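Local coordinates for protein serine protease pet (Escherichia coli, PDB 4OM9) that acts as a secreted autotransporter serine protease and enterotoxin of enteroaggregative strains, probably cleaving the host cytoskeletal protein alpha-fodrin, at residues 211-216 with 222-227; 119-124 with 132-137; 179-184 with 189-194. One frame throughout, in Å; residues are numbered along the deposited sequence.

Contact 1: residues 211-216 with 222-227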
loop_
_atom_site.group_PDB
_atom_site.type_symbol
_atom_site.label_atom_id
_atom_site.label_comp_id
_atom_site.label_asym_id
_atom_site.label_seq_id
_atom_site.Cartn_x
_atom_site.Cartn_y
_atom_site.Cartn_z
ATOM N N GLY A 211 -11.840 20.725 -23.141
ATOM C CA GLY A 211 -12.893 19.740 -23.299
ATOM C C GLY A 211 -13.913 19.723 -22.156
ATOM O O GLY A 211 -13.589 19.960 -20.997
ATOM N N VAL A 212 -15.166 19.470 -22.524
ATOM C CA VAL A 212 -16.290 19.485 -21.618
ATOM C C VAL A 212 -16.850 18.067 -21.580
ATOM O O VAL A 212 -17.074 17.453 -22.629
ATOM C CB VAL A 212 -17.368 20.502 -22.085
ATOM C CG1 VAL A 212 -18.628 20.398 -21.240
ATOM C CG2 VAL A 212 -16.804 21.931 -22.080
ATOM N N TYR A 213 -17.056 17.530 -20.382
ATOM C CA TYR A 213 -17.404 16.119 -20.248
ATOM C C TYR A 213 -18.783 15.909 -19.664
ATOM O O TYR A 213 -19.278 16.696 -18.858
ATOM C CB TYR A 213 -16.381 15.374 -19.374
ATOM C CG TYR A 213 -14.992 15.302 -19.960
ATOM C CD1 TYR A 213 -14.107 16.366 -19.811
ATOM C CD2 TYR A 213 -14.553 14.166 -20.643
ATOM C CE1 TYR A 213 -12.828 16.310 -20.341
ATOM C CE2 TYR A 213 -13.269 14.098 -21.174
ATOM C CZ TYR A 213 -12.420 15.181 -21.022
ATOM O OH TYR A 213 -11.146 15.171 -21.535
ATOM N N VAL A 214 -19.385 14.796 -20.031
ATOM C CA VAL A 214 -20.741 14.546 -19.633
ATOM C C VAL A 214 -20.883 13.026 -19.550
ATOM O O VAL A 214 -20.143 12.310 -20.207
ATOM C CB VAL A 214 -21.684 15.263 -20.628
ATOM C CG1 VAL A 214 -22.644 14.328 -21.291
ATOM C CG2 VAL A 214 -22.359 16.445 -19.964
ATOM N N PHE A 215 -21.753 12.519 -18.687
ATOM C CA PHE A 215 -21.679 11.109 -18.314
ATOM C C PHE A 215 -22.888 10.305 -18.763
ATOM O O PHE A 215 -24.023 10.572 -18.356
ATOM C CB PHE A 215 -21.496 10.993 -16.799
ATOM C CG PHE A 215 -21.428 9.575 -16.286
ATOM C CD1 PHE A 215 -20.232 8.868 -16.300
ATOM C CD2 PHE A 215 -22.555 8.963 -15.753
ATOM C CE1 PHE A 215 -20.162 7.567 -15.814
ATOM C CE2 PHE A 215 -22.497 7.667 -15.261
ATOM C CZ PHE A 215 -21.286 6.963 -15.295
ATOM N N ASP A 216 -22.619 9.308 -19.595
ATOM C CA ASP A 216 -23.628 8.430 -20.178
ATOM C C ASP A 216 -24.165 7.450 -19.137
ATOM O O ASP A 216 -23.407 6.635 -18.606
ATOM C CB ASP A 216 -23.002 7.690 -21.368
ATOM C CG ASP A 216 -23.996 6.846 -22.168
ATOM O OD1 ASP A 216 -24.921 6.234 -21.580
ATOM O OD2 ASP A 216 -23.811 6.773 -23.409
ATOM N N TRP A 222 -17.768 8.432 -19.059
ATOM C CA TRP A 222 -17.644 9.842 -19.399
ATOM C C TRP A 222 -17.390 10.047 -20.895
ATOM O O TRP A 222 -16.587 9.349 -21.530
ATOM C CB TRP A 222 -16.529 10.491 -18.582
ATOM C CG TRP A 222 -16.915 10.642 -17.153
ATOM C CD1 TRP A 222 -16.627 9.791 -16.140
ATOM C CD2 TRP A 222 -17.692 11.695 -16.590
ATOM N NE1 TRP A 222 -17.160 10.255 -14.964
ATOM C CE2 TRP A 222 -17.825 11.427 -15.213
ATOM C CE3 TRP A 222 -18.286 12.852 -17.117
ATOM C CZ2 TRP A 222 -18.529 12.262 -14.347
ATOM C CZ3 TRP A 222 -18.983 13.681 -16.264
ATOM C CH2 TRP A 222 -19.098 13.383 -14.885
ATOM N N VAL A 223 -18.074 11.037 -21.434
ATOM C CA VAL A 223 -18.141 11.236 -22.853
ATOM C C VAL A 223 -17.732 12.662 -23.103
ATOM O O VAL A 223 -18.059 13.533 -22.313
ATOM C CB VAL A 223 -19.577 10.926 -23.353
ATOM C CG1 VAL A 223 -20.003 11.799 -24.524
ATOM C CG2 VAL A 223 -19.719 9.439 -23.638
ATOM N N LEU A 224 -16.995 12.909 -24.179
ATOM C CA LEU A 224 -16.653 14.272 -24.535
ATOM C C LEU A 224 -17.864 14.999 -25.125
ATOM O O LEU A 224 -18.240 14.714 -26.261
ATOM C CB LEU A 224 -15.519 14.283 -25.540
ATOM C CG LEU A 224 -14.916 15.634 -25.905
ATOM C CD1 LEU A 224 -14.141 16.209 -24.722
ATOM C CD2 LEU A 224 -14.012 15.447 -27.127
ATOM N N LEU A 225 -18.459 15.930 -24.376
ATOM C CA LEU A 225 -19.630 16.689 -24.859
ATOM C C LEU A 225 -19.268 17.602 -26.018
ATOM O O LEU A 225 -19.990 17.701 -27.024
ATOM C CB LEU A 225 -20.245 17.542 -23.743
ATOM C CG LEU A 225 -21.407 18.463 -24.191
ATOM C CD1 LEU A 225 -22.723 17.706 -24.158
ATOM C CD2 LEU A 225 -21.536 19.739 -23.332
ATOM N N GLY A 226 -18.139 18.282 -25.858
ATOM C CA GLY A 226 -17.664 19.210 -26.866
ATOM C C GLY A 226 -16.479 19.983 -26.323
ATOM O O GLY A 226 -15.792 19.506 -25.425
ATOM N N THR A 227 -16.269 21.187 -26.853
ATOM C CA THR A 227 -15.101 21.993 -26.529
ATOM C C THR A 227 -15.526 23.419 -26.233
ATOM O O THR A 227 -16.477 23.952 -26.840
ATOM C CB THR A 227 -14.055 21.985 -27.681
ATOM O OG1 THR A 227 -14.690 22.344 -28.912
ATOM C CG2 THR A 227 -13.494 20.616 -27.837
#
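Phe215 and Trp222 form the aromatic centre of this hairpin. Phe215 sets its CB over the six-membered ring of Trp222, 3.6 Å from the ring centroid and almost on the normal, a CH-pi contact. The phenyl turns an edge to the face of the five-membered ring, an edge-to-face pair with planes at 57°, and CD1 lies over that face. On the same face of the sheet Tyr213 brings its CB to Trp222 CE3, and Leu224 CD1 sits over one face of the Tyr213 ring. On the face that carries Val214 and Val223, Val212 CG1 meets Leu225 CD2 at 3.6 Å, both side chains running in the same direction. The strands are an antiparallel hairpin of the protease domain, which belongs to the trypsin-like PA clan. A classic beta bulge interrupts it: Leu225 and Gly226 both face Val212. Val212 O takes a bond from Leu225 N at 2.7 Å and a weak one from Gly226 N. Beyond the bulge, Val214 and Val223 exchange two backbone bonds, Val223 N to Val214 O measuring 2.7 Å. At the polar edge, Trp222 NE1 bonds Pro46 O. Asp216 OD1 accepts from Lys218 N and Glu219 N and makes a salt bridge with Arg133 NH1.

Contact 2: residues 119-124 with 132-137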
loop_
_atom_site.group_PDB
_atom_site.type_symbol
_atom_site.label_atom_id
_atom_site.label_comp_id
_atom_site.label_asym_id
_atom_site.label_seq_id
_atom_site.Cartn_x
_atom_site.Cartn_y
_atom_site.Cartn_z
ATOM N N THR A 119 -15.912 9.668 -27.922
ATOM C CA THR A 119 -16.559 10.608 -28.841
ATOM C C THR A 119 -17.976 10.197 -29.247
ATOM O O THR A 119 -18.407 10.492 -30.356
ATOM C CB THR A 119 -15.743 10.757 -30.157
ATOM O OG1 THR A 119 -15.410 9.451 -30.649
ATOM C CG2 THR A 119 -14.458 11.539 -29.925
ATOM N N SER A 120 -18.701 9.521 -28.365
ATOM C CA SER A 120 -20.036 9.046 -28.722
ATOM C C SER A 120 -21.185 10.030 -28.389
ATOM O O SER A 120 -22.346 9.621 -28.298
ATOM C CB SER A 120 -20.301 7.715 -28.029
ATOM O OG SER A 120 -20.495 7.932 -26.644
ATOM N N PHE A 121 -20.879 11.312 -28.195
ATOM C CA PHE A 121 -21.950 12.277 -27.972
ATOM C C PHE A 121 -22.670 12.650 -29.275
ATOM O O PHE A 121 -22.047 13.054 -30.245
ATOM C CB PHE A 121 -21.447 13.555 -27.304
ATOM C CG PHE A 121 -22.549 14.555 -27.058
ATOM C CD1 PHE A 121 -23.525 14.302 -26.102
ATOM C CD2 PHE A 121 -22.636 15.713 -27.808
ATOM C CE1 PHE A 121 -24.548 15.188 -25.890
ATOM C CE2 PHE A 121 -23.660 16.614 -27.596
ATOM C CZ PHE A 121 -24.626 16.351 -26.636
ATOM N N ASN A 122 -23.992 12.524 -29.277
ATOM C CA ASN A 122 -24.789 12.814 -30.469
ATOM C C ASN A 122 -25.724 13.993 -30.266
ATOM O O ASN A 122 -26.858 13.824 -29.814
ATOM C CB ASN A 122 -25.598 11.588 -30.875
ATOM C CG ASN A 122 -26.192 11.721 -32.250
ATOM O OD1 ASN A 122 -26.237 12.813 -32.815
ATOM N ND2 ASN A 122 -26.655 10.607 -32.804
ATOM N N TYR A 123 -25.259 15.180 -30.637
ATOM C CA TYR A 123 -26.030 16.407 -30.457
ATOM C C TYR A 123 -27.369 16.407 -31.194
ATOM O O TYR A 123 -28.231 17.223 -30.899
ATOM C CB TYR A 123 -25.210 17.616 -30.919
ATOM C CG TYR A 123 -25.720 18.953 -30.397
ATOM C CD1 TYR A 123 -26.052 19.117 -29.053
ATOM C CD2 TYR A 123 -25.820 20.060 -31.237
ATOM C CE1 TYR A 123 -26.493 20.344 -28.558
ATOM C CE2 TYR A 123 -26.256 21.285 -30.761
ATOM C CZ TYR A 123 -26.601 21.423 -29.414
ATOM O OH TYR A 123 -27.022 22.638 -28.939
ATOM N N ASN A 124 -27.533 15.500 -32.151
ATOM C CA ASN A 124 -28.714 15.486 -33.006
ATOM C C ASN A 124 -29.853 14.629 -32.486
ATOM O O ASN A 124 -30.869 14.465 -33.162
ATOM C CB ASN A 124 -28.337 15.011 -34.403
ATOM C CG ASN A 124 -27.307 15.894 -35.040
ATOM O OD1 ASN A 124 -27.271 17.099 -34.793
ATOM N ND2 ASN A 124 -26.442 15.300 -35.853
ATOM N N ASP A 132 -32.270 11.960 -20.703
ATOM C CA ASP A 132 -32.345 10.616 -20.145
ATOM C C ASP A 132 -30.996 9.867 -20.206
ATOM O O ASP A 132 -30.686 9.094 -19.302
ATOM C CB ASP A 132 -33.450 9.824 -20.852
ATOM C CG ASP A 132 -34.861 10.336 -20.494
ATOM O OD1 ASP A 132 -35.071 10.765 -19.333
ATOM O OD2 ASP A 132 -35.764 10.321 -21.362
ATOM N N ARG A 133 -30.188 10.119 -21.240
ATOM C CA ARG A 133 -28.899 9.442 -21.378
ATOM C C ARG A 133 -27.815 10.039 -20.475
ATOM O O ARG A 133 -26.953 9.321 -19.968
ATOM C CB ARG A 133 -28.412 9.473 -22.839
ATOM C CG ARG A 133 -27.021 8.849 -23.019
ATOM C CD ARG A 133 -26.660 8.567 -24.468
ATOM N NE ARG A 133 -27.608 7.670 -25.119
ATOM C CZ ARG A 133 -27.622 6.354 -24.951
ATOM N NH1 ARG A 133 -26.747 5.781 -24.138
ATOM N NH2 ARG A 133 -28.516 5.610 -25.587
ATOM N N TYR A 134 -27.854 11.349 -20.266
ATOM C CA TYR A 134 -26.783 12.005 -19.531
ATOM C C TYR A 134 -27.233 12.744 -18.273
ATOM O O TYR A 134 -26.426 13.418 -17.622
ATOM C CB TYR A 134 -26.051 12.983 -20.447
ATOM C CG TYR A 134 -25.480 12.357 -21.694
ATOM C CD1 TYR A 134 -24.278 11.650 -21.668
ATOM C CD2 TYR A 134 -26.140 12.467 -22.895
ATOM C CE1 TYR A 134 -23.758 11.102 -22.814
ATOM C CE2 TYR A 134 -25.640 11.918 -24.022
ATOM C CZ TYR A 134 -24.459 11.237 -23.988
ATOM O OH TYR A 134 -23.989 10.698 -25.161
ATOM N N GLY A 135 -28.510 12.620 -17.923
ATOM C CA GLY A 135 -29.029 13.273 -16.733
ATOM C C GLY A 135 -28.609 12.635 -15.428
ATOM O O GLY A 135 -28.398 11.423 -15.344
ATOM N N VAL A 136 -28.475 13.469 -14.404
ATOM C CA VAL A 136 -28.016 13.032 -13.093
ATOM C C VAL A 136 -29.092 13.333 -12.056
ATOM O O VAL A 136 -29.699 14.411 -12.076
ATOM C CB VAL A 136 -26.699 13.734 -12.698
ATOM C CG1 VAL A 136 -26.175 13.214 -11.351
ATOM C CG2 VAL A 136 -25.660 13.556 -13.781
ATOM N N ASP A 137 -29.351 12.381 -11.163
ATOM C CA ASP A 137 -30.336 12.615 -10.106
ATOM C C ASP A 137 -29.745 13.538 -9.056
ATOM O O ASP A 137 -28.648 13.297 -8.562
ATOM C CB ASP A 137 -30.785 11.306 -9.460
ATOM C CG ASP A 137 -31.560 11.532 -8.163
ATOM O OD1 ASP A 137 -32.796 11.687 -8.223
ATOM O OD2 ASP A 137 -30.930 11.561 -7.084
#
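This small aromatic contact lies in the protease domain, where the last turn of helix 127-134 comes to rest against the loop that precedes the helix. Phe121, from the loop, meets Tyr134, from the helix. Their ring centroids are 5.6 Å apart and the planes are inclined at 57°, an oblique pairing. Phe121 CD1 lies 3.8 Å from Tyr134 CE2 and, at the same distance, from Tyr134 CZ. The tyrosine approaches the phenyl at its edge, with CZ near the phenyl plane. Phe121 reaches it because CG stands anti to the backbone N (chi1 -180°), which turns the ring toward the helix. Arg133 CG packs on one face of the Tyr134 ring, 3.5 Å above its plane. The pair packs on the hairpin of strands 211-216 and 221-232: Phe121 touches Val223 and Leu225, and Tyr134 touches Val214 and Asp216. Loop residue Asn122 makes an Asx turn, its OD1 accepting from Asn124 N at 3.1 Å. Tyr134 OH comes only to 3.7 Å from Ser120 O, too long for a hydrogen bond. Between the two segments the contact is therefore carried by dispersion between two obliquely set rings.

Contact 3: residues 179-184 with 189-194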
loop_
_atom_site.group_PDB
_atom_site.type_symbol
_atom_site.label_atom_id
_atom_site.label_comp_id
_atom_site.label_asym_id
_atom_site.label_seq_id
_atom_site.Cartn_x
_atom_site.Cartn_y
_atom_site.Cartn_z
ATOM N N THR A 179 -27.602 24.638 -18.508
ATOM C CA THR A 179 -28.737 25.568 -18.434
ATOM C C THR A 179 -29.456 25.739 -19.776
ATOM O O THR A 179 -30.606 26.152 -19.811
ATOM C CB THR A 179 -28.282 26.956 -17.932
ATOM O OG1 THR A 179 -27.172 27.413 -18.714
ATOM C CG2 THR A 179 -27.847 26.885 -16.461
ATOM N N ASN A 180 -28.783 25.417 -20.877
ATOM C CA ASN A 180 -29.436 25.362 -22.185
ATOM C C ASN A 180 -28.708 24.431 -23.146
ATOM O O ASN A 180 -27.625 24.751 -23.647
ATOM C CB ASN A 180 -29.541 26.763 -22.806
ATOM C CG ASN A 180 -30.632 26.859 -23.870
ATOM O OD1 ASN A 180 -31.096 25.842 -24.396
ATOM N ND2 ASN A 180 -31.053 28.092 -24.184
ATOM N N LEU A 181 -29.325 23.289 -23.418
ATOM C CA LEU A 181 -28.830 22.347 -24.405
ATOM C C LEU A 181 -28.695 22.953 -25.787
ATOM O O LEU A 181 -27.825 22.563 -26.535
ATOM C CB LEU A 181 -29.740 21.126 -24.483
ATOM C CG LEU A 181 -29.426 20.013 -23.486
ATOM C CD1 LEU A 181 -30.421 18.861 -23.636
ATOM C CD2 LEU A 181 -27.976 19.538 -23.673
ATOM N N ARG A 182 -29.576 23.883 -26.141
ATOM C CA ARG A 182 -29.531 24.475 -27.470
ATOM C C ARG A 182 -29.681 25.986 -27.387
ATOM O O ARG A 182 -30.748 26.538 -27.680
ATOM C CB ARG A 182 -30.618 23.881 -28.383
ATOM C CG ARG A 182 -31.095 22.475 -27.986
ATOM C CD ARG A 182 -31.610 21.654 -29.170
ATOM N NE ARG A 182 -30.502 21.045 -29.878
ATOM C CZ ARG A 182 -30.187 19.754 -29.845
ATOM N NH1 ARG A 182 -30.917 18.888 -29.161
ATOM N NH2 ARG A 182 -29.141 19.327 -30.535
ATOM N N ALA A 183 -28.600 26.645 -26.978
ATOM C CA ALA A 183 -28.533 28.103 -26.965
ATOM C C ALA A 183 -28.310 28.667 -28.374
ATOM O O ALA A 183 -27.456 28.173 -29.115
ATOM C CB ALA A 183 -27.432 28.567 -26.038
ATOM N N ASN A 184 -29.078 29.701 -28.723
ATOM C CA ASN A 184 -29.010 30.313 -30.051
ATOM C C ASN A 184 -27.909 31.360 -30.147
ATOM O O ASN A 184 -28.110 32.523 -29.811
ATOM C CB ASN A 184 -30.358 30.948 -30.416
ATOM C CG ASN A 184 -30.311 31.733 -31.720
ATOM O OD1 ASN A 184 -29.760 31.277 -32.728
ATOM N ND2 ASN A 184 -30.884 32.924 -31.702
ATOM N N ASN A 189 -26.250 26.494 -32.933
ATOM C CA ASN A 189 -26.658 26.065 -31.604
ATOM C C ASN A 189 -25.502 25.549 -30.733
ATOM O O ASN A 189 -24.663 24.770 -31.198
ATOM C CB ASN A 189 -27.732 24.995 -31.728
ATOM C CG ASN A 189 -29.101 25.591 -31.975
ATOM O OD1 ASN A 189 -29.253 26.814 -32.019
ATOM N ND2 ASN A 189 -30.104 24.734 -32.135
ATOM N N LYS A 190 -25.472 25.986 -29.472
ATOM C CA LYS A 190 -24.395 25.639 -28.553
ATOM C C LYS A 190 -24.909 25.328 -27.155
ATOM O O LYS A 190 -25.882 25.913 -26.685
ATOM C CB LYS A 190 -23.364 26.773 -28.472
ATOM C CG LYS A 190 -22.510 26.977 -29.738
ATOM C CD LYS A 190 -21.425 28.019 -29.476
ATOM C CE LYS A 190 -20.546 28.232 -30.678
ATOM N NZ LYS A 190 -21.346 28.727 -31.849
ATOM N N VAL A 191 -24.228 24.417 -26.473
ATOM C CA VAL A 191 -24.620 24.041 -25.129
ATOM C C VAL A 191 -24.143 25.098 -24.154
ATOM O O VAL A 191 -23.027 25.597 -24.242
ATOM C CB VAL A 191 -24.076 22.666 -24.761
ATOM C CG1 VAL A 191 -24.272 22.370 -23.270
ATOM C CG2 VAL A 191 -24.758 21.616 -25.608
ATOM N N GLU A 192 -25.033 25.469 -23.241
ATOM C CA GLU A 192 -24.762 26.533 -22.293
ATOM C C GLU A 192 -24.731 25.947 -20.901
ATOM O O GLU A 192 -25.583 25.129 -20.547
ATOM C CB GLU A 192 -25.825 27.633 -22.400
ATOM C CG GLU A 192 -25.686 28.768 -21.381
ATOM C CD GLU A 192 -26.940 29.664 -21.343
ATOM O OE1 GLU A 192 -27.830 29.396 -20.510
ATOM O OE2 GLU A 192 -27.038 30.618 -22.143
ATOM N N TYR A 193 -23.732 26.327 -20.113
ATOM C CA TYR A 193 -23.706 25.839 -18.746
ATOM C C TYR A 193 -23.406 26.942 -17.748
ATOM O O TYR A 193 -22.948 28.036 -18.101
ATOM C CB TYR A 193 -22.722 24.656 -18.591
ATOM C CG TYR A 193 -21.213 24.907 -18.423
ATOM C CD1 TYR A 193 -20.714 25.679 -17.375
ATOM C CD2 TYR A 193 -20.289 24.258 -19.242
ATOM C CE1 TYR A 193 -19.351 25.856 -17.185
ATOM C CE2 TYR A 193 -18.905 24.423 -19.060
ATOM C CZ TYR A 193 -18.451 25.228 -18.024
ATOM O OH TYR A 193 -17.107 25.430 -17.808
ATOM N N GLU A 194 -23.697 26.616 -16.494
ATOM C CA GLU A 194 -23.431 27.468 -15.356
ATOM C C GLU A 194 -22.687 26.626 -14.316
ATOM O O GLU A 194 -23.006 25.448 -14.119
ATOM C CB GLU A 194 -24.739 28.026 -14.798
ATOM C CG GLU A 194 -24.618 28.899 -13.558
ATOM C CD GLU A 194 -25.985 29.355 -13.054
ATOM O OE1 GLU A 194 -26.583 28.630 -12.232
ATOM O OE2 GLU A 194 -26.464 30.426 -13.493
HETATM O O HOH W 1 -29.900 30.251 -23.197
HETATM O O HOH W 2 -29.474 22.053 -32.687
HETATM O O HOH W 3 -28.402 29.094 -32.928
#
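Glu192 reaches across to Thr179 and Asn180 along its whole length. Its CB packs on Asn180 CB at 3.8 Å and also lies near Ala183 CB. CG stands anti to the backbone N (chi1 176°) and comes beside Thr179 OG1. Extended beyond CG, the chain brings the carboxylate beside Thr179. There OE1 accepts from Thr179 OG1 at 2.8 Å, using its anti lone pair, the one away from OE2. OE2 accepts a hydrogen bond from a water at 3.1 Å, and the same water accepts from Asn180 ND2. Each carboxylate oxygen thus has a partner. Thr179 holds its hydroxyl between the backbone N and the carbonyl carbon (chi1 52°), which leaves CG2 to meet Glu194 CB at 3.7 Å. The strands form an antiparallel hairpin of the protease domain, and a classic beta bulge puts Thr179 and Asn180 both opposite Glu192. Both backbone N atoms bond Glu192 O from the same face of its plane, Thr179 N at 2.9 Å. Glu192 N returns a bond to Asn180 O. Next comes a corner in the chain, where Asn180 OD1 accepts from Arg182 N in an Asx turn. Beyond it Ala183 and Lys190 exchange a pair of backbone bonds, Ala183 N to Lys190 O at 2.8 Å. Leu181 O lies 3.3 Å from Val191 CG2 and is probably hydrogen-bonded to Tyr123 OH. Toward the turn of the hairpin the link passes through water. One water accepts from both Arg182 NE and Asn189 ND2. Another donates to Asn184 OD1 and Asn189 OD1. The far end of Arg182 reaches the loop of Tyr123 and the start of helix 127-134: its guanidinium makes a cation-pi contact with the Tyr123 ring, and NH1 is hydrogen-bonded to Asn127 OD1.

From the N terminus, contact 2 closes first, bringing loop 119-124 to the end of helix 127-134. Contact 3 follows and closes the short turn between strands 172-185 and 188-195. Contact 1 comes last, closing the turn between 211-216 and 221-232. The three loops run in series; none nests in or crosses another. All three reach one antiparallel sheet of the protease domain. The loop and helix of contact 2 lie against the hairpin of contact 1, with Ser120 also lying on Val223. Tyr123, in the same loop, packs on Val191 and so ties contact 2 to contact 3. Leu225 touches Val191 directly, joining the two hairpins.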